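Local coordinates for bluetongue virus COAT protein VP7 (Bluetongue virus, PDB 1BVP) that forms trimeric capsomers that assemble on an inner scaffold of VP3 to build part of the viral core, and probably binds a receptor on the host cell surface, at residues 2-7 and 70-75; 7-12 and 107-112; 11-16 and 313-318; 26-31 and 100-105. All coordinates share one frame; numbering follows the deposited sequence.

Contact 1: 2-7 and 70-75; sequences DTIAAR and LSAAGI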
loop_
_atom_site.group_PDB
_atom_site.type_symbol
_atom_site.label_atom_id
_atom_site.label_comp_id
_atom_site.label_asym_id
_atom_site.label_seq_id
_atom_site.Cartn_x
_atom_site.Cartn_y
_atom_site.Cartn_z
ATOM N N ASP A 2 24.855 9.449 -8.827
ATOM C CA ASP A 2 23.462 9.191 -9.057
ATOM C C ASP A 2 23.356 8.729 -10.515
ATOM O O ASP A 2 22.608 7.800 -10.841
ATOM C CB ASP A 2 22.648 10.441 -8.785
ATOM C CG ASP A 2 22.073 10.482 -7.345
ATOM O OD1 ASP A 2 22.255 9.517 -6.552
ATOM O OD2 ASP A 2 21.413 11.494 -7.019
ATOM N N THR A 3 24.185 9.325 -11.373
ATOM C CA THR A 3 24.257 8.979 -12.802
ATOM C C THR A 3 24.739 7.548 -12.968
ATOM O O THR A 3 24.258 6.813 -13.836
ATOM C CB THR A 3 25.206 9.910 -13.531
ATOM O OG1 THR A 3 26.237 10.294 -12.618
ATOM C CG2 THR A 3 24.474 11.163 -13.989
ATOM N N ILE A 4 25.695 7.148 -12.141
ATOM C CA ILE A 4 26.177 5.775 -12.186
ATOM C C ILE A 4 25.001 4.820 -11.952
ATOM O O ILE A 4 24.788 3.875 -12.724
ATOM C CB ILE A 4 27.256 5.558 -11.118
ATOM C CG1 ILE A 4 28.398 6.523 -11.409
ATOM C CG2 ILE A 4 27.712 4.091 -11.051
ATOM C CD1 ILE A 4 29.671 6.083 -10.837
ATOM N N ALA A 5 24.195 5.101 -10.933
ATOM C CA ALA A 5 23.069 4.222 -10.642
ATOM C C ALA A 5 22.042 4.248 -11.772
ATOM O O ALA A 5 21.545 3.182 -12.184
ATOM C CB ALA A 5 22.444 4.584 -9.327
ATOM N N ALA A 6 21.753 5.446 -12.286
ATOM C CA ALA A 6 20.817 5.629 -13.406
ATOM C C ALA A 6 21.271 4.793 -14.643
ATOM O O ALA A 6 20.442 4.139 -15.325
ATOM C CB ALA A 6 20.696 7.107 -13.739
ATOM N N ARG A 7 22.590 4.734 -14.877
ATOM C CA ARG A 7 23.119 3.919 -15.975
ATOM C C ARG A 7 22.967 2.429 -15.755
ATOM O O ARG A 7 22.497 1.709 -16.665
ATOM C CB ARG A 7 24.565 4.252 -16.283
ATOM C CG ARG A 7 24.670 5.622 -16.886
ATOM C CD ARG A 7 26.099 5.995 -17.147
ATOM N NE ARG A 7 26.168 7.375 -17.618
ATOM C CZ ARG A 7 26.857 8.331 -17.006
ATOM N NH1 ARG A 7 27.537 8.048 -15.912
ATOM N NH2 ARG A 7 26.834 9.576 -17.461
ATOM N N LEU A 70 26.414 -4.489 -8.581
ATOM C CA LEU A 70 27.335 -4.372 -7.456
ATOM C C LEU A 70 28.112 -3.079 -7.460
ATOM O O LEU A 70 28.273 -2.451 -6.414
ATOM C CB LEU A 70 28.286 -5.572 -7.374
ATOM C CG LEU A 70 27.544 -6.916 -7.267
ATOM C CD1 LEU A 70 28.474 -8.079 -7.422
ATOM C CD2 LEU A 70 26.751 -6.994 -5.953
ATOM N N SER A 71 28.559 -2.634 -8.624
ATOM C CA SER A 71 29.324 -1.378 -8.674
ATOM C C SER A 71 28.467 -0.169 -8.323
ATOM O O SER A 71 28.903 0.715 -7.593
ATOM C CB SER A 71 30.012 -1.183 -10.035
ATOM O OG SER A 71 30.977 -2.213 -10.226
ATOM N N ALA A 72 27.228 -0.143 -8.802
ATOM C CA ALA A 72 26.359 0.991 -8.493
ATOM C C ALA A 72 25.989 1.010 -7.006
ATOM O O ALA A 72 25.803 2.083 -6.441
ATOM C CB ALA A 72 25.089 0.942 -9.347
ATOM N N ALA A 73 25.848 -0.175 -6.399
ATOM C CA ALA A 73 25.488 -0.308 -4.991
ATOM C C ALA A 73 26.674 -0.131 -4.057
ATOM O O ALA A 73 26.489 0.062 -2.859
ATOM C CB ALA A 73 24.824 -1.633 -4.740
ATOM N N GLY A 74 27.880 -0.198 -4.602
ATOM C CA GLY A 74 29.085 -0.017 -3.807
ATOM C C GLY A 74 29.492 -1.243 -3.019
ATOM O O GLY A 74 30.261 -1.152 -2.072
ATOM N N ILE A 75 29.026 -2.399 -3.458
ATOM C CA ILE A 75 29.299 -3.672 -2.804
ATOM C C ILE A 75 30.401 -4.492 -3.466
ATOM O O ILE A 75 30.564 -4.514 -4.678
ATOM C CB ILE A 75 28.029 -4.543 -2.839
ATOM C CG1 ILE A 75 26.880 -3.829 -2.137
ATOM C CG2 ILE A 75 28.284 -5.925 -2.281
ATOM C CD1 ILE A 75 25.571 -4.525 -2.319
#

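Contact 2: 7-12 and 107-112; sequences RALTVM and NEIARV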
loop_
_atom_site.group_PDB
_atom_site.type_symbol
_atom_site.label_atom_id
_atom_site.label_comp_id
_atom_site.label_asym_id
_atom_site.label_seq_id
_atom_site.Cartn_x
_atom_site.Cartn_y
_atom_site.Cartn_z
ATOM N N ARG A 7 22.590 4.734 -14.877
ATOM C CA ARG A 7 23.119 3.919 -15.975
ATOM C C ARG A 7 22.967 2.429 -15.755
ATOM O O ARG A 7 22.497 1.709 -16.665
ATOM C CB ARG A 7 24.565 4.252 -16.283
ATOM C CG ARG A 7 24.670 5.622 -16.886
ATOM C CD ARG A 7 26.099 5.995 -17.147
ATOM N NE ARG A 7 26.168 7.375 -17.618
ATOM C CZ ARG A 7 26.857 8.331 -17.006
ATOM N NH1 ARG A 7 27.537 8.048 -15.912
ATOM N NH2 ARG A 7 26.834 9.576 -17.461
ATOM N N ALA A 8 23.342 1.954 -14.570
ATOM C CA ALA A 8 23.221 0.514 -14.271
ATOM C C ALA A 8 21.770 0.061 -14.448
ATOM O O ALA A 8 21.480 -0.954 -15.102
ATOM C CB ALA A 8 23.688 0.239 -12.905
ATOM N N LEU A 9 20.858 0.863 -13.913
ATOM C CA LEU A 9 19.427 0.612 -13.992
ATOM C C LEU A 9 18.941 0.558 -15.442
ATOM O O LEU A 9 18.145 -0.335 -15.822
ATOM C CB LEU A 9 18.731 1.752 -13.277
ATOM C CG LEU A 9 17.389 1.564 -12.593
ATOM C CD1 LEU A 9 17.499 0.410 -11.609
ATOM C CD2 LEU A 9 17.094 2.856 -11.860
ATOM N N THR A 10 19.374 1.549 -16.229
ATOM C CA THR A 10 19.041 1.639 -17.652
ATOM C C THR A 10 19.492 0.399 -18.408
ATOM O O THR A 10 18.710 -0.206 -19.148
ATOM C CB THR A 10 19.717 2.812 -18.296
ATOM O OG1 THR A 10 19.195 4.016 -17.744
ATOM C CG2 THR A 10 19.438 2.803 -19.784
ATOM N N VAL A 11 20.744 0.001 -18.198
ATOM C CA VAL A 11 21.283 -1.180 -18.864
ATOM C C VAL A 11 20.589 -2.464 -18.480
ATOM O O VAL A 11 20.313 -3.318 -19.351
ATOM C CB VAL A 11 22.762 -1.338 -18.586
ATOM C CG1 VAL A 11 23.262 -2.594 -19.205
ATOM C CG2 VAL A 11 23.515 -0.103 -19.080
ATOM N N MET A 12 20.325 -2.631 -17.178
ATOM C CA MET A 12 19.652 -3.848 -16.704
ATOM C C MET A 12 18.238 -3.941 -17.228
ATOM O O MET A 12 17.819 -5.019 -17.643
ATOM C CB MET A 12 19.631 -3.950 -15.198
ATOM C CG MET A 12 20.987 -3.958 -14.546
ATOM S SD MET A 12 20.782 -4.454 -12.799
ATOM C CE MET A 12 20.422 -2.928 -12.030
ATOM N N ASN A 107 14.611 9.670 -13.231
ATOM C CA ASN A 107 13.568 10.086 -12.305
ATOM C C ASN A 107 13.446 9.195 -11.077
ATOM O O ASN A 107 13.202 9.658 -9.971
ATOM C CB ASN A 107 12.248 10.199 -13.047
ATOM C CG ASN A 107 12.147 11.488 -13.838
ATOM O OD1 ASN A 107 11.638 12.490 -13.348
ATOM N ND2 ASN A 107 12.673 11.484 -15.041
ATOM N N GLU A 108 13.675 7.910 -11.266
ATOM C CA GLU A 108 13.645 6.986 -10.158
ATOM C C GLU A 108 14.806 7.268 -9.171
ATOM O O GLU A 108 14.603 7.355 -7.956
ATOM C CB GLU A 108 13.659 5.597 -10.725
ATOM C CG GLU A 108 14.149 4.567 -9.782
ATOM C CD GLU A 108 13.861 3.147 -10.289
ATOM O OE1 GLU A 108 13.186 3.043 -11.385
ATOM O OE2 GLU A 108 14.292 2.174 -9.564
ATOM N N ILE A 109 16.000 7.516 -9.685
ATOM C CA ILE A 109 17.130 7.828 -8.812
ATOM C C ILE A 109 16.923 9.179 -8.122
ATOM O O ILE A 109 17.312 9.367 -6.970
ATOM C CB ILE A 109 18.472 7.865 -9.578
ATOM C CG1 ILE A 109 18.719 6.513 -10.247
ATOM C CG2 ILE A 109 19.612 8.097 -8.621
ATOM C CD1 ILE A 109 18.715 5.320 -9.293
ATOM N N ALA A 110 16.329 10.141 -8.810
ATOM C CA ALA A 110 16.101 11.453 -8.196
ATOM C C ALA A 110 15.181 11.276 -6.989
ATOM O O ALA A 110 15.318 11.962 -5.962
ATOM C CB ALA A 110 15.479 12.398 -9.191
ATOM N N ARG A 111 14.208 10.389 -7.142
ATOM C CA ARG A 111 13.328 10.111 -6.049
ATOM C C ARG A 111 14.093 9.499 -4.875
ATOM O O ARG A 111 13.984 9.974 -3.744
ATOM C CB ARG A 111 12.234 9.150 -6.449
ATOM C CG ARG A 111 11.237 9.127 -5.351
ATOM C CD ARG A 111 10.521 10.489 -5.310
ATOM N NE ARG A 111 9.126 10.139 -5.383
ATOM C CZ ARG A 111 8.268 10.552 -6.289
ATOM N NH1 ARG A 111 8.627 11.400 -7.224
ATOM N NH2 ARG A 111 7.087 9.971 -6.350
ATOM N N VAL A 112 14.829 8.422 -5.127
ATOM C CA VAL A 112 15.574 7.800 -4.054
ATOM C C VAL A 112 16.429 8.844 -3.350
ATOM O O VAL A 112 16.424 8.971 -2.129
ATOM C CB VAL A 112 16.475 6.681 -4.561
ATOM C CG1 VAL A 112 17.330 6.150 -3.434
ATOM C CG2 VAL A 112 15.626 5.553 -5.125
#

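Contact 3: 11-16 and 313-318; sequences VMRACA and LSTLAD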
loop_
_atom_site.group_PDB
_atom_site.type_symbol
_atom_site.label_atom_id
_atom_site.label_comp_id
_atom_site.label_asym_id
_atom_site.label_seq_id
_atom_site.Cartn_x
_atom_site.Cartn_y
_atom_site.Cartn_z
ATOM N N VAL A 11 20.744 0.001 -18.198
ATOM C CA VAL A 11 21.283 -1.180 -18.864
ATOM C C VAL A 11 20.589 -2.464 -18.480
ATOM O O VAL A 11 20.313 -3.318 -19.351
ATOM C CB VAL A 11 22.762 -1.338 -18.586
ATOM C CG1 VAL A 11 23.262 -2.594 -19.205
ATOM C CG2 VAL A 11 23.515 -0.103 -19.080
ATOM N N MET A 12 20.325 -2.631 -17.178
ATOM C CA MET A 12 19.652 -3.848 -16.704
ATOM C C MET A 12 18.238 -3.941 -17.228
ATOM O O MET A 12 17.819 -5.019 -17.643
ATOM C CB MET A 12 19.631 -3.950 -15.198
ATOM C CG MET A 12 20.987 -3.958 -14.546
ATOM S SD MET A 12 20.782 -4.454 -12.799
ATOM C CE MET A 12 20.422 -2.928 -12.030
ATOM N N ARG A 13 17.501 -2.825 -17.247
ATOM C CA ARG A 13 16.127 -2.898 -17.758
ATOM C C ARG A 13 16.117 -3.224 -19.265
ATOM O O ARG A 13 15.205 -3.887 -19.753
ATOM C CB ARG A 13 15.323 -1.631 -17.439
ATOM C CG ARG A 13 15.250 -1.271 -15.973
ATOM C CD ARG A 13 14.394 -0.007 -15.664
ATOM N NE ARG A 13 12.969 -0.315 -15.587
ATOM C CZ ARG A 13 12.008 0.233 -16.348
ATOM N NH1 ARG A 13 12.297 1.160 -17.270
ATOM N NH2 ARG A 13 10.739 -0.184 -16.224
ATOM N N ALA A 14 17.155 -2.794 -19.983
ATOM C CA ALA A 14 17.296 -3.056 -21.418
ATOM C C ALA A 14 17.549 -4.549 -21.620
ATOM O O ALA A 14 16.988 -5.180 -22.528
ATOM C CB ALA A 14 18.458 -2.257 -21.974
ATOM N N CYS A 15 18.408 -5.129 -20.785
ATOM C CA CYS A 15 18.679 -6.546 -20.936
ATOM C C CYS A 15 17.432 -7.395 -20.671
ATOM O O CYS A 15 17.294 -8.481 -21.229
ATOM C CB CYS A 15 19.787 -6.982 -19.996
ATOM S SG CYS A 15 21.380 -6.294 -20.319
ATOM N N ALA A 16 16.521 -6.920 -19.823
ATOM C CA ALA A 16 15.306 -7.685 -19.511
ATOM C C ALA A 16 14.370 -7.707 -20.695
ATOM O O ALA A 16 13.314 -8.316 -20.646
ATOM C CB ALA A 16 14.600 -7.104 -18.320
ATOM N N LEU A 313 18.646 -4.513 -6.735
ATOM C CA LEU A 313 18.518 -5.970 -6.645
ATOM C C LEU A 313 17.204 -6.470 -7.237
ATOM O O LEU A 313 17.170 -7.531 -7.833
ATOM C CB LEU A 313 18.609 -6.412 -5.208
ATOM C CG LEU A 313 19.729 -7.353 -4.827
ATOM C CD1 LEU A 313 19.396 -7.823 -3.430
ATOM C CD2 LEU A 313 19.845 -8.542 -5.771
ATOM N N SER A 314 16.122 -5.714 -7.070
ATOM C CA SER A 314 14.820 -6.092 -7.612
ATOM C C SER A 314 14.887 -6.166 -9.135
ATOM O O SER A 314 14.398 -7.123 -9.753
ATOM C CB SER A 314 13.760 -5.084 -7.180
ATOM O OG SER A 314 12.490 -5.569 -7.564
ATOM N N THR A 315 15.504 -5.154 -9.740
ATOM C CA THR A 315 15.690 -5.143 -11.177
ATOM C C THR A 315 16.574 -6.337 -11.583
ATOM O O THR A 315 16.242 -7.070 -12.525
ATOM C CB THR A 315 16.340 -3.837 -11.621
ATOM O OG1 THR A 315 15.539 -2.752 -11.158
ATOM C CG2 THR A 315 16.416 -3.752 -13.149
ATOM N N LEU A 316 17.678 -6.564 -10.872
ATOM C CA LEU A 316 18.533 -7.703 -11.207
ATOM C C LEU A 316 17.748 -9.015 -11.143
ATOM O O LEU A 316 18.000 -9.933 -11.940
ATOM C CB LEU A 316 19.750 -7.772 -10.300
ATOM C CG LEU A 316 20.784 -8.865 -10.589
ATOM C CD1 LEU A 316 21.509 -8.545 -11.878
ATOM C CD2 LEU A 316 21.816 -8.920 -9.445
ATOM N N ALA A 317 16.757 -9.092 -10.253
ATOM C CA ALA A 317 15.942 -10.314 -10.145
ATOM C C ALA A 317 15.135 -10.476 -11.408
ATOM O O ALA A 317 14.944 -11.599 -11.895
ATOM C CB ALA A 317 15.038 -10.264 -8.972
ATOM N N ASP A 318 14.635 -9.363 -11.937
ATOM C CA ASP A 318 13.873 -9.441 -13.182
ATOM C C ASP A 318 14.776 -9.892 -14.326
ATOM O O ASP A 318 14.372 -10.720 -15.141
ATOM C CB ASP A 318 13.269 -8.108 -13.532
ATOM C CG ASP A 318 12.175 -7.700 -12.587
ATOM O OD1 ASP A 318 11.481 -8.579 -12.020
ATOM O OD2 ASP A 318 11.986 -6.479 -12.472
#

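Contact 4: 26-31 and 100-105; sequences EANVME and PFTTEA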
loop_
_atom_site.group_PDB
_atom_site.type_symbol
_atom_site.label_atom_id
_atom_site.label_comp_id
_atom_site.label_asym_id
_atom_site.label_seq_id
_atom_site.Cartn_x
_atom_site.Cartn_y
_atom_site.Cartn_z
ATOM N N GLU A 26 13.395 -2.309 -29.903
ATOM C CA GLU A 26 13.001 -0.924 -30.026
ATOM C C GLU A 26 14.418 -0.282 -30.246
ATOM O O GLU A 26 15.430 -0.795 -29.742
ATOM C CB GLU A 26 12.335 -0.565 -28.699
ATOM C CG GLU A 26 11.982 0.868 -28.424
ATOM C CD GLU A 26 11.574 1.081 -26.936
ATOM O OE1 GLU A 26 12.133 0.414 -26.020
ATOM O OE2 GLU A 26 10.689 1.929 -26.673
ATOM N N ALA A 27 14.523 0.738 -31.091
ATOM C CA ALA A 27 15.833 1.353 -31.404
ATOM C C ALA A 27 16.616 1.851 -30.200
ATOM O O ALA A 27 17.835 1.727 -30.113
ATOM C CB ALA A 27 15.636 2.475 -32.363
ATOM N N ASN A 28 15.888 2.532 -29.342
ATOM C CA ASN A 28 16.375 3.079 -28.101
ATOM C C ASN A 28 17.239 2.009 -27.343
ATOM O O ASN A 28 18.374 2.256 -26.938
ATOM C CB ASN A 28 15.098 3.486 -27.345
ATOM C CG ASN A 28 15.377 4.109 -26.006
ATOM O OD1 ASN A 28 14.962 3.583 -24.959
ATOM N ND2 ASN A 28 16.072 5.249 -26.014
ATOM N N VAL A 29 16.727 0.793 -27.236
ATOM C CA VAL A 29 17.422 -0.308 -26.569
ATOM C C VAL A 29 18.753 -0.674 -27.209
ATOM O O VAL A 29 19.736 -0.941 -26.514
ATOM C CB VAL A 29 16.535 -1.588 -26.570
ATOM C CG1 VAL A 29 17.248 -2.768 -25.975
ATOM C CG2 VAL A 29 15.252 -1.314 -25.855
ATOM N N MET A 30 18.761 -0.803 -28.527
ATOM C CA MET A 30 19.986 -1.161 -29.227
ATOM C C MET A 30 21.049 -0.078 -29.121
ATOM O O MET A 30 22.233 -0.375 -29.030
ATOM C CB MET A 30 19.696 -1.468 -30.682
ATOM C CG MET A 30 19.117 -2.835 -30.928
ATOM S SD MET A 30 18.789 -2.890 -32.715
ATOM C CE MET A 30 19.276 -4.704 -33.171
ATOM N N GLU A 31 20.631 1.178 -29.143
ATOM C CA GLU A 31 21.568 2.273 -29.029
ATOM C C GLU A 31 22.315 2.212 -27.693
ATOM O O GLU A 31 23.528 2.359 -27.647
ATOM C CB GLU A 31 20.809 3.561 -29.152
ATOM C CG GLU A 31 21.633 4.777 -28.894
ATOM C CD GLU A 31 20.755 6.005 -28.706
ATOM O OE1 GLU A 31 19.558 5.957 -29.118
ATOM O OE2 GLU A 31 21.246 7.012 -28.133
ATOM N N PRO A 100 24.163 6.519 -22.262
ATOM C CA PRO A 100 22.988 7.292 -21.839
ATOM C C PRO A 100 22.086 6.543 -20.828
ATOM O O PRO A 100 22.157 5.318 -20.688
ATOM C CB PRO A 100 22.277 7.561 -23.173
ATOM C CG PRO A 100 22.513 6.247 -23.912
ATOM C CD PRO A 100 23.927 5.801 -23.535
ATOM N N PHE A 101 21.329 7.296 -20.042
ATOM C CA PHE A 101 20.381 6.699 -19.104
ATOM C C PHE A 101 18.992 7.211 -19.502
ATOM O O PHE A 101 18.866 8.264 -20.146
ATOM C CB PHE A 101 20.724 7.027 -17.648
ATOM C CG PHE A 101 20.942 8.492 -17.373
ATOM C CD1 PHE A 101 19.861 9.349 -17.186
ATOM C CD2 PHE A 101 22.227 9.006 -17.278
ATOM C CE1 PHE A 101 20.067 10.720 -16.909
ATOM C CE2 PHE A 101 22.451 10.358 -17.002
ATOM C CZ PHE A 101 21.366 11.221 -16.817
ATOM N N THR A 102 17.961 6.427 -19.239
ATOM C CA THR A 102 16.619 6.833 -19.602
ATOM C C THR A 102 15.956 7.811 -18.609
ATOM O O THR A 102 16.347 7.928 -17.449
ATOM C CB THR A 102 15.718 5.614 -19.692
ATOM O OG1 THR A 102 15.733 4.925 -18.435
ATOM C CG2 THR A 102 16.180 4.683 -20.781
ATOM N N THR A 103 14.931 8.503 -19.089
ATOM C CA THR A 103 14.137 9.404 -18.275
ATOM C C THR A 103 13.580 8.649 -17.035
ATOM O O THR A 103 13.639 9.184 -15.931
ATOM C CB THR A 103 12.975 9.981 -19.124
ATOM O OG1 THR A 103 13.496 10.933 -20.051
ATOM C CG2 THR A 103 11.963 10.663 -18.271
ATOM N N GLU A 104 13.089 7.415 -17.214
ATOM C CA GLU A 104 12.571 6.588 -16.113
ATOM C C GLU A 104 13.652 6.365 -15.065
ATOM O O GLU A 104 13.474 6.702 -13.894
ATOM C CB GLU A 104 12.118 5.214 -16.591
ATOM C CG GLU A 104 10.947 5.203 -17.563
ATOM C CD GLU A 104 11.170 6.028 -18.870
ATOM O OE1 GLU A 104 12.241 5.915 -19.541
ATOM O OE2 GLU A 104 10.233 6.794 -19.232
ATOM N N ALA A 105 14.801 5.855 -15.481
ATOM C CA ALA A 105 15.845 5.603 -14.513
ATOM C C ALA A 105 16.284 6.886 -13.791
ATOM O O ALA A 105 16.482 6.906 -12.580
ATOM C CB ALA A 105 17.010 4.932 -15.181
#

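Contact 1: 2-7 and 70-75
Ala72 packs its methyl group against Ala5 and Ile4, joining two helices in the all-helical domain of VP7. Helix 2-15 here meets the last turn of helix 55-73. The backbones come close, with 5.1 Å between the CA atoms of Ala5 and Ala72. Small side chains allow this approach. The CB of Ala72 lies 4.1 Å from the CA of Ala5, so a methyl group rests directly on the opposing backbone. Ile4 adds its short branch. With chi1 at -60°, its CG2 stands opposite the backbone N and faces the other helix. This CG2 comes within 4.2 Å of the CA and 4.4 Å of the CB of Ala72. The CG1-CD1 arm takes no part here; Ile4 also packs on Ile91 and Leu94 of helix 90-94. Ala72 itself also touches Leu312 of helix 304-323. The contact is purely apolar, with no hydrogen bond between the segments. Just past Ala72, a Schellman motif ends the helix. Gly74 is its C-prime residue, with a phi of 80°. The outer bond of the motif runs from Ile75 N to Leu70 O, at 3.1 Å.

Contact 2: 7-12 and 107-112
Leu9 reaches from helix 2-15 toward helix 103-116, where it meets Glu108 and Ile109. This is side-chain packing between two helices of the helical domain; Leu312 and Thr315 of helix 304-323 also touch Leu9. The CA atoms of Leu9 and Ile109 are 9.2 Å from each other, and the side chains bridge the distance. Leu9 alone represents 7-12 in this contact. Its CB points toward the other helix but stops 5.4 Å short of Ile109 CD1. At a chi1 of -151°, CG lies roughly opposite the backbone N and carries the branch outward. CG itself is 4.5 Å from the CD of Glu108. The two methyl groups then divide. CD1 only grazes Glu108, at 4.2 Å from OE2. CD2 does most of the touching. It sits over the face of the Glu108 carboxylate, 3.6 Å from its CD and 3.7 Å from its OE2. The same methyl meets the CD1 tip of Ile109 at 3.9 Å, so it is shared by a polar and an apolar partner. Glu108 presents this face through an extended chain. Its own surroundings include Tyr260 and Leu311. Elsewhere on helix 103-116, Arg111 forms salt bridges to Asp318 and Glu266 of a neighbouring subunit. The methyl offers no conventional hydrogen-bond donor, so Leu9 meets the carboxylate by van der Waals packing. Apolar cover over one face of Glu108 might make its ionised form somewhat less favourable, although the residue is partly exposed.

Contact 3: 11-16 and 313-318
Met12 and Thr315 bury the most surface where helix 2-15 runs beside helix 304-323. Leu316 adds a smaller share. The axes of the segments 11-15 and 313-318 approach to 9.2 Å and cross at 22°. Thr315 touches through its methyl branch. At a chi1 of -56°, CG2 stands opposite the backbone N and points across the interface. It lies 3.8 Å from the CB of Met12. It also lies 3.9 Å from the CG of Arg13, and the Arg13 side chain crosses that of Thr315 at about a right angle. The hydroxyl is used differently: OG1 bonds to the Leu311 carbonyl of its own helix. Met12 continues past this methyl to Leu316. Its SD comes 4.2 Å from the backbone N of Leu316 and 4.3 Å from the CD1 of that residue. A bend at chi3, -86°, carries CE away from Leu316 and back beside the Thr315 methyl. The CB of Leu316 points away from helix 2-15, and the residue also packs on Phe62 of helix 55-73. The Arg13 carbonyl accepts from Asn107 of a neighbouring subunit. The arrangement is that of a nearly parallel helix pair within an all-helical domain.

Contact 4: 26-31 and 100-105
Glu31 and Asn28 of helix 27-44 graze Pro100 and Thr102, the latter the N-cap residue of helix 103-116. The site lies in the helical domain, near neighbouring subunits of the trimer. The approaches across it are loose, both at 4.5 Å. Glu31 brings OE2 to this distance from the CG of Pro100. Its first torsion, 173°, sets CG opposite the backbone N, and the extended chain carries the carboxylate toward the proline ring. Asn28 behaves alike. Its OD1 comes equally near the CG2 methyl of Thr102. Both side chains leave the backbone at a slant and approach the other segment only at their ends. No hydrogen bond crosses between the segments. Pro100 also packs on Ile32 and Ile35 of helix 27-44 and on Val24 of a neighbouring subunit.

Polar bonds lie around these touches. Thr10 OG1 bonds to the backbone N of Thr102, tying the start of helix 103-116 to helix 2-15. Glu26 of a neighbouring subunit makes a weak bond to Thr103 N through OE1. The same glutamate reaches Asn28 ND2 through OE2, also weakly.

Both segments hold a helix start. Glu26 sits at the N-cap position of helix 27-44. At Thr102 the side chain makes a capping bond, and its two branches have separate tasks. CG2 faces Asn28, while OG1 caps the helix. The capping bond from Ala105 N to Thr102 OG1 is 3.2 Å long and nearly straight, at 166°.

Overall arrangement
From the N terminus, helix 2-15 supplies the first segment of three contacts in succession. Contact 1 closes the shortest loop of these, back from helix 55-73. Contact 2 closes a longer one from helix 103-116. Contact 3 spans nearly the whole chain, so the loop it closes includes every strand of the beta domain. Contact 4 joins helix 27-44 to the start of helix 103-116, and is nested inside the loops of contacts 2 and 3. Contact 1 crosses the other three. Helix 2-15 therefore links early helices to the late helix 304-323. Contacts 2 and 4 share helix 103-116, and contacts 2 and 3 meet through Leu9 and Thr315.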